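PrgB (PDB 6EVU) promotes cell aggregation, biofilm formation and conjugation in Enterococcus faecalis by binding and compacting DNA, this chain being its adhesin domain. Local coordinates at residues S202-K207 with T287-S292; E212-F217 with G237-P242. One frame throughout, in Å; residues are numbered along the deposited sequence.

Interaction 1: S202-K207 with T287-S292; sequences SSLTNK and TTKGKS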
loop_
_atom_site.group_PDB
_atom_site.type_symbol
_atom_site.label_atom_id
_atom_site.label_comp_id
_atom_site.label_asym_id
_atom_site.label_seq_id
_atom_site.Cartn_x
_atom_site.Cartn_y
_atom_site.Cartn_z
ATOM N N SER A 202 5.719 -7.317 9.413
ATOM C CA SER A 202 4.906 -7.663 10.566
ATOM C C SER A 202 5.792 -7.907 11.774
ATOM O O SER A 202 6.845 -8.550 11.673
ATOM C CB SER A 202 4.061 -8.904 10.312
ATOM O OG SER A 202 3.365 -9.233 11.495
ATOM N N SER A 203 5.350 -7.383 12.913
ATOM C CA SER A 203 6.004 -7.568 14.196
ATOM C C SER A 203 5.072 -8.265 15.182
ATOM O O SER A 203 5.304 -8.232 16.390
ATOM C CB SER A 203 6.458 -6.212 14.732
ATOM O OG SER A 203 5.318 -5.388 14.937
ATOM N N LEU A 204 4.033 -8.925 14.670
ATOM C CA LEU A 204 2.946 -9.439 15.493
ATOM C C LEU A 204 3.419 -10.561 16.411
ATOM O O LEU A 204 4.097 -11.498 15.976
ATOM C CB LEU A 204 1.820 -9.969 14.614
ATOM C CG LEU A 204 0.857 -8.928 14.032
ATOM C CD1 LEU A 204 0.038 -9.635 12.989
ATOM C CD2 LEU A 204 -0.031 -8.317 15.123
ATOM N N THR A 205 3.033 -10.465 17.678
ATOM C CA THR A 205 3.283 -11.512 18.657
ATOM C C THR A 205 2.038 -11.649 19.524
ATOM O O THR A 205 1.053 -10.929 19.346
ATOM C CB THR A 205 4.517 -11.184 19.496
ATOM O OG1 THR A 205 4.213 -10.121 20.401
ATOM C CG2 THR A 205 5.717 -10.813 18.627
ATOM N N ASN A 206 2.060 -12.583 20.480
ATOM C CA ASN A 206 0.940 -12.604 21.409
ATOM C C ASN A 206 0.968 -11.391 22.339
ATOM O O ASN A 206 -0.088 -10.947 22.797
ATOM C CB ASN A 206 0.928 -13.916 22.178
ATOM C CG ASN A 206 2.283 -14.280 22.670
ATOM O OD1 ASN A 206 3.104 -14.788 21.902
ATOM N ND2 ASN A 206 2.548 -14.021 23.951
ATOM N N LYS A 207 2.141 -10.803 22.594
ATOM C CA LYS A 207 2.177 -9.620 23.453
ATOM C C LYS A 207 1.673 -8.357 22.743
ATOM O O LYS A 207 1.160 -7.449 23.404
ATOM C CB LYS A 207 3.593 -9.384 23.978
ATOM C CG LYS A 207 3.770 -9.677 25.454
ATOM C CD LYS A 207 5.238 -9.766 25.841
ATOM C CE LYS A 207 5.404 -9.954 27.345
ATOM N NZ LYS A 207 5.146 -11.360 27.769
ATOM N N THR A 287 -2.743 -3.415 10.955
ATOM C CA THR A 287 -3.574 -3.988 12.008
ATOM C C THR A 287 -2.748 -4.351 13.245
ATOM O O THR A 287 -1.645 -4.899 13.145
ATOM C CB THR A 287 -4.339 -5.219 11.512
ATOM O OG1 THR A 287 -5.267 -5.577 12.532
ATOM C CG2 THR A 287 -3.379 -6.407 11.211
ATOM N N THR A 288 -3.234 -3.953 14.408
ATOM C CA THR A 288 -2.633 -4.396 15.660
ATOM C C THR A 288 -3.401 -5.563 16.197
ATOM O O THR A 288 -3.335 -5.845 17.406
ATOM C CB THR A 288 -2.614 -3.289 16.708
ATOM O OG1 THR A 288 -3.951 -2.837 16.893
ATOM C CG2 THR A 288 -1.704 -2.104 16.268
ATOM N N LYS A 289 -4.236 -6.153 15.350
ATOM C CA LYS A 289 -5.251 -7.122 15.759
ATOM C C LYS A 289 -6.061 -6.620 16.946
ATOM O O LYS A 289 -6.602 -7.411 17.711
ATOM C CB LYS A 289 -4.622 -8.487 16.067
ATOM C CG LYS A 289 -4.172 -9.237 14.827
ATOM C CD LYS A 289 -3.391 -10.493 15.186
ATOM C CE LYS A 289 -4.092 -11.738 14.671
ATOM N NZ LYS A 289 -5.492 -11.752 15.175
ATOM N N GLY A 290 -6.112 -5.309 17.163
ATOM C CA GLY A 290 -6.984 -4.707 18.156
ATOM C C GLY A 290 -6.317 -4.065 19.374
ATOM O O GLY A 290 -7.026 -3.434 20.157
ATOM N N LYS A 291 -4.999 -4.221 19.589
ATOM C CA LYS A 291 -4.317 -3.571 20.705
ATOM C C LYS A 291 -4.121 -2.083 20.415
ATOM O O LYS A 291 -3.847 -1.702 19.273
ATOM C CB LYS A 291 -2.966 -4.253 20.965
ATOM C CG LYS A 291 -3.054 -5.611 21.726
ATOM C CD LYS A 291 -2.467 -6.837 20.968
ATOM C CE LYS A 291 -3.044 -8.183 21.483
ATOM N NZ LYS A 291 -2.741 -9.364 20.599
ATOM N N SER A 292 -4.303 -1.234 21.442
ATOM C CA SER A 292 -4.215 0.212 21.275
ATOM C C SER A 292 -2.864 0.807 21.669
ATOM O O SER A 292 -2.516 1.892 21.189
ATOM C CB SER A 292 -5.342 0.922 22.054
ATOM O OG SER A 292 -5.121 0.950 23.456
#
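Leu204 and Thr288 mark the nearest approach of two loop backbones, their CA atoms 7.5 Å apart, and from there the chains diverge until the CA atoms of Lys207 and Lys291 stand 9.3 Å apart. At that spacing the meeting falls to side chains. Leu204 reaches across with its branched end: CD2 lies 4.0 Å from CD of Lys289, and CD1 touches the same methylene, so the lysine chain runs across the isobutyl group at about a right angle. CG of Lys289 stands beside the backbone N, anti to the carbonyl carbon (chi1 -73°), and the next torsion is extended, which puts CD against the leucine; the bend at the third torsion (118°) then turns CE off the straight line. Tyr240 of strand 239-240 also packs against Lys289.

The lysine sits in a type I' beta turn from Thr288 to Lys291, which follows the end of strand 280-287 in the glucan-binding protein C-like domain of this antigen I/II family adhesin. Lys291 N donates to Thr288 O at 3.2 Å to close the turn, and Thr288 OG1 donates to Lys291 O at 2.6 Å, using a lone pair in the carbonyl plane. An ST turn overlaps its start: Thr287 OG1 accepts from Lys289 N at 3.1 Å and also bonds Asp168. The facing loop has an ST turn too, Ser202 OG receiving Leu204 N at 3.3 Å.

Farther out, Lys291 swings its chain toward the other loop through a bend at its second torsion (121°), bringing NZ to 3.8 Å from Asn206 O, a weak electrostatic attraction at most.

Interaction 2: E212-F217 with G237-P242; sequences EFVSDF and GKFYSP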
loop_
_atom_site.group_PDB
_atom_site.type_symbol
_atom_site.label_atom_id
_atom_site.label_comp_id
_atom_site.label_asym_id
_atom_site.label_seq_id
_atom_site.Cartn_x
_atom_site.Cartn_y
_atom_site.Cartn_z
ATOM N N GLU A 212 1.408 -4.847 8.559
ATOM C CA GLU A 212 0.861 -4.259 7.330
ATOM C C GLU A 212 0.189 -5.365 6.514
ATOM O O GLU A 212 0.690 -6.506 6.462
ATOM C CB GLU A 212 1.950 -3.544 6.519
ATOM C CG GLU A 212 2.726 -2.588 7.382
ATOM C CD GLU A 212 3.509 -1.547 6.623
ATOM O OE1 GLU A 212 3.627 -1.656 5.383
ATOM O OE2 GLU A 212 4.071 -0.643 7.285
ATOM N N PHE A 213 -0.985 -5.050 5.942
ATOM C CA PHE A 213 -1.818 -6.026 5.226
ATOM C C PHE A 213 -2.405 -5.421 3.960
ATOM O O PHE A 213 -2.386 -4.196 3.759
ATOM C CB PHE A 213 -2.990 -6.537 6.104
ATOM C CG PHE A 213 -4.004 -5.451 6.479
ATOM C CD1 PHE A 213 -5.093 -5.176 5.660
ATOM C CD2 PHE A 213 -3.865 -4.760 7.683
ATOM C CE1 PHE A 213 -6.017 -4.215 5.998
ATOM C CE2 PHE A 213 -4.808 -3.800 8.056
ATOM C CZ PHE A 213 -5.873 -3.513 7.221
ATOM N N VAL A 214 -2.950 -6.304 3.111
ATOM C CA VAL A 214 -3.912 -5.958 2.085
ATOM C C VAL A 214 -5.176 -6.781 2.292
ATOM O O VAL A 214 -5.151 -7.827 2.936
ATOM C CB VAL A 214 -3.327 -6.186 0.682
ATOM C CG1 VAL A 214 -2.204 -5.194 0.458
ATOM C CG2 VAL A 214 -2.806 -7.698 0.496
ATOM N N SER A 215 -6.301 -6.280 1.778
ATOM C CA SER A 215 -7.590 -6.941 2.002
ATOM C C SER A 215 -8.603 -6.388 1.005
ATOM O O SER A 215 -8.306 -5.452 0.248
ATOM C CB SER A 215 -8.080 -6.727 3.437
ATOM O OG SER A 215 -8.366 -5.346 3.589
ATOM N N ASP A 216 -9.833 -6.933 1.068
ATOM C CA ASP A 216 -10.986 -6.388 0.355
ATOM C C ASP A 216 -10.668 -6.156 -1.124
ATOM O O ASP A 216 -10.920 -5.095 -1.701
ATOM C CB ASP A 216 -11.485 -5.119 1.023
ATOM C CG ASP A 216 -11.760 -5.337 2.487
ATOM O OD1 ASP A 216 -12.658 -6.142 2.775
ATOM O OD2 ASP A 216 -11.035 -4.756 3.328
ATOM N N PHE A 217 -10.163 -7.210 -1.751
ATOM C CA PHE A 217 -9.891 -7.105 -3.173
ATOM C C PHE A 217 -11.214 -6.873 -3.892
ATOM O O PHE A 217 -12.218 -7.510 -3.573
ATOM C CB PHE A 217 -9.147 -8.358 -3.646
ATOM C CG PHE A 217 -7.680 -8.288 -3.293
ATOM C CD1 PHE A 217 -7.245 -8.575 -2.002
ATOM C CD2 PHE A 217 -6.775 -7.736 -4.197
ATOM C CE1 PHE A 217 -5.894 -8.393 -1.647
ATOM C CE2 PHE A 217 -5.398 -7.572 -3.874
ATOM C CZ PHE A 217 -4.960 -7.911 -2.605
ATOM N N GLY A 237 -9.807 -12.420 7.194
ATOM C CA GLY A 237 -10.028 -12.087 5.804
ATOM C C GLY A 237 -8.939 -11.243 5.189
ATOM O O GLY A 237 -8.977 -10.979 3.980
ATOM N N LYS A 238 -7.960 -10.831 5.978
ATOM C CA LYS A 238 -6.858 -10.013 5.513
ATOM C C LYS A 238 -5.625 -10.870 5.232
ATOM O O LYS A 238 -5.485 -12.002 5.714
ATOM C CB LYS A 238 -6.525 -8.943 6.556
ATOM C CG LYS A 238 -7.716 -8.042 6.961
ATOM C CD LYS A 238 -7.354 -7.259 8.213
ATOM C CE LYS A 238 -8.621 -6.768 8.951
ATOM N NZ LYS A 238 -8.391 -6.616 10.422
ATOM N N PHE A 239 -4.705 -10.297 4.482
ATOM C CA PHE A 239 -3.493 -10.976 4.056
ATOM C C PHE A 239 -2.316 -10.269 4.730
ATOM O O PHE A 239 -2.041 -9.104 4.427
ATOM C CB PHE A 239 -3.403 -10.936 2.533
ATOM C CG PHE A 239 -4.582 -11.584 1.809
ATOM C CD1 PHE A 239 -5.755 -10.885 1.551
ATOM C CD2 PHE A 239 -4.500 -12.917 1.366
ATOM C CE1 PHE A 239 -6.821 -11.471 0.844
ATOM C CE2 PHE A 239 -5.565 -13.505 0.671
ATOM C CZ PHE A 239 -6.724 -12.795 0.417
ATOM N N TYR A 240 -1.645 -10.959 5.650
ATOM C CA TYR A 240 -0.451 -10.439 6.296
ATOM C C TYR A 240 0.296 -11.571 6.979
ATOM O O TYR A 240 -0.173 -12.714 7.036
ATOM C CB TYR A 240 -0.784 -9.345 7.317
ATOM C CG TYR A 240 -1.745 -9.816 8.389
ATOM C CD1 TYR A 240 -3.121 -9.793 8.172
ATOM C CD2 TYR A 240 -1.288 -10.296 9.609
ATOM C CE1 TYR A 240 -4.030 -10.188 9.142
ATOM C CE2 TYR A 240 -2.208 -10.734 10.617
ATOM C CZ TYR A 240 -3.585 -10.662 10.370
ATOM O OH TYR A 240 -4.495 -11.071 11.335
ATOM N N SER A 241 1.471 -11.242 7.509
ATOM C CA SER A 241 2.211 -12.227 8.290
ATOM C C SER A 241 1.731 -12.172 9.726
ATOM O O SER A 241 1.888 -11.128 10.383
ATOM C CB SER A 241 3.714 -11.996 8.241
ATOM O OG SER A 241 4.380 -12.844 9.196
ATOM N N PRO A 242 1.160 -13.254 10.255
ATOM C CA PRO A 242 0.703 -13.255 11.650
ATOM C C PRO A 242 1.820 -13.376 12.669
ATOM O O PRO A 242 1.528 -13.409 13.865
ATOM C CB PRO A 242 -0.219 -14.485 11.721
ATOM C CG PRO A 242 -0.126 -15.160 10.377
ATOM C CD PRO A 242 1.011 -14.568 9.613
HETATM O O HOH W 1 2.288 -8.677 6.920
HETATM O O HOH W 2 -10.523 -9.392 1.921
#
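A single antiparallel beta bridge joins the end strand 211-215 of the large sheet to the short strand 239-240, with Val214 and Phe239 as its hydrogen-bonded pair. Phe239 N donates to Val214 O at 2.9 Å, almost in line with the carbonyl, and Val214 N returns a bond to Phe239 O at 3.2 Å. Beyond the bridge at each end a water joins the two backbones: one links Glu212 O to Ser241 N, the other Asp216 N to Gly237 O.

Lys238 and Phe213 pack together beside the bridge. The lysine chain, extended beyond CG, sets CD 3.9 Å above the centre of the phenylalanine ring, a CH-pi contact 8° off the normal; its NZ passes on to a salt bridge with Asp168. Ser215 CB touches Lys238 CG, while Ser215 OG donates to Asp216 OD2 from above the carboxylate plane, an oxygen shared with Lys170.

Val214 O lies at the edge of the Phe239 ring, in its plane, and that ring stacks with Phe223. Phe217 and Phe239 form an offset edge-to-face pair, planes at 87°: the edge of Phe217 is displaced to the CD1-CE1 side of the Phe239 ring, with CE1 of Phe217 4.1 Å from CD1 of Phe239.

How the interactions relate
The centres of the two interactions lie 13 Å apart, both within the glucan-binding protein C-like region of the chain. Along the sequence the order is 202-207, 212-217, 237-242, 287-292, so both segments of interaction 2 fall between those of interaction 1. Strands 211-215 and 280-287 are antiparallel neighbours in the large sheet; the first carries interaction 2, and the loop following the second enters interaction 1. The sites also touch: Ser202 OG probably hydrogen-bonds Ser241 O at 2.6 Å, and Leu204 CD1 packs 3.4 Å from Tyr240 CE2. The loop 202-207 thus touches both the 288-291 turn and the segment 237-242 that pairs with strand 211-215.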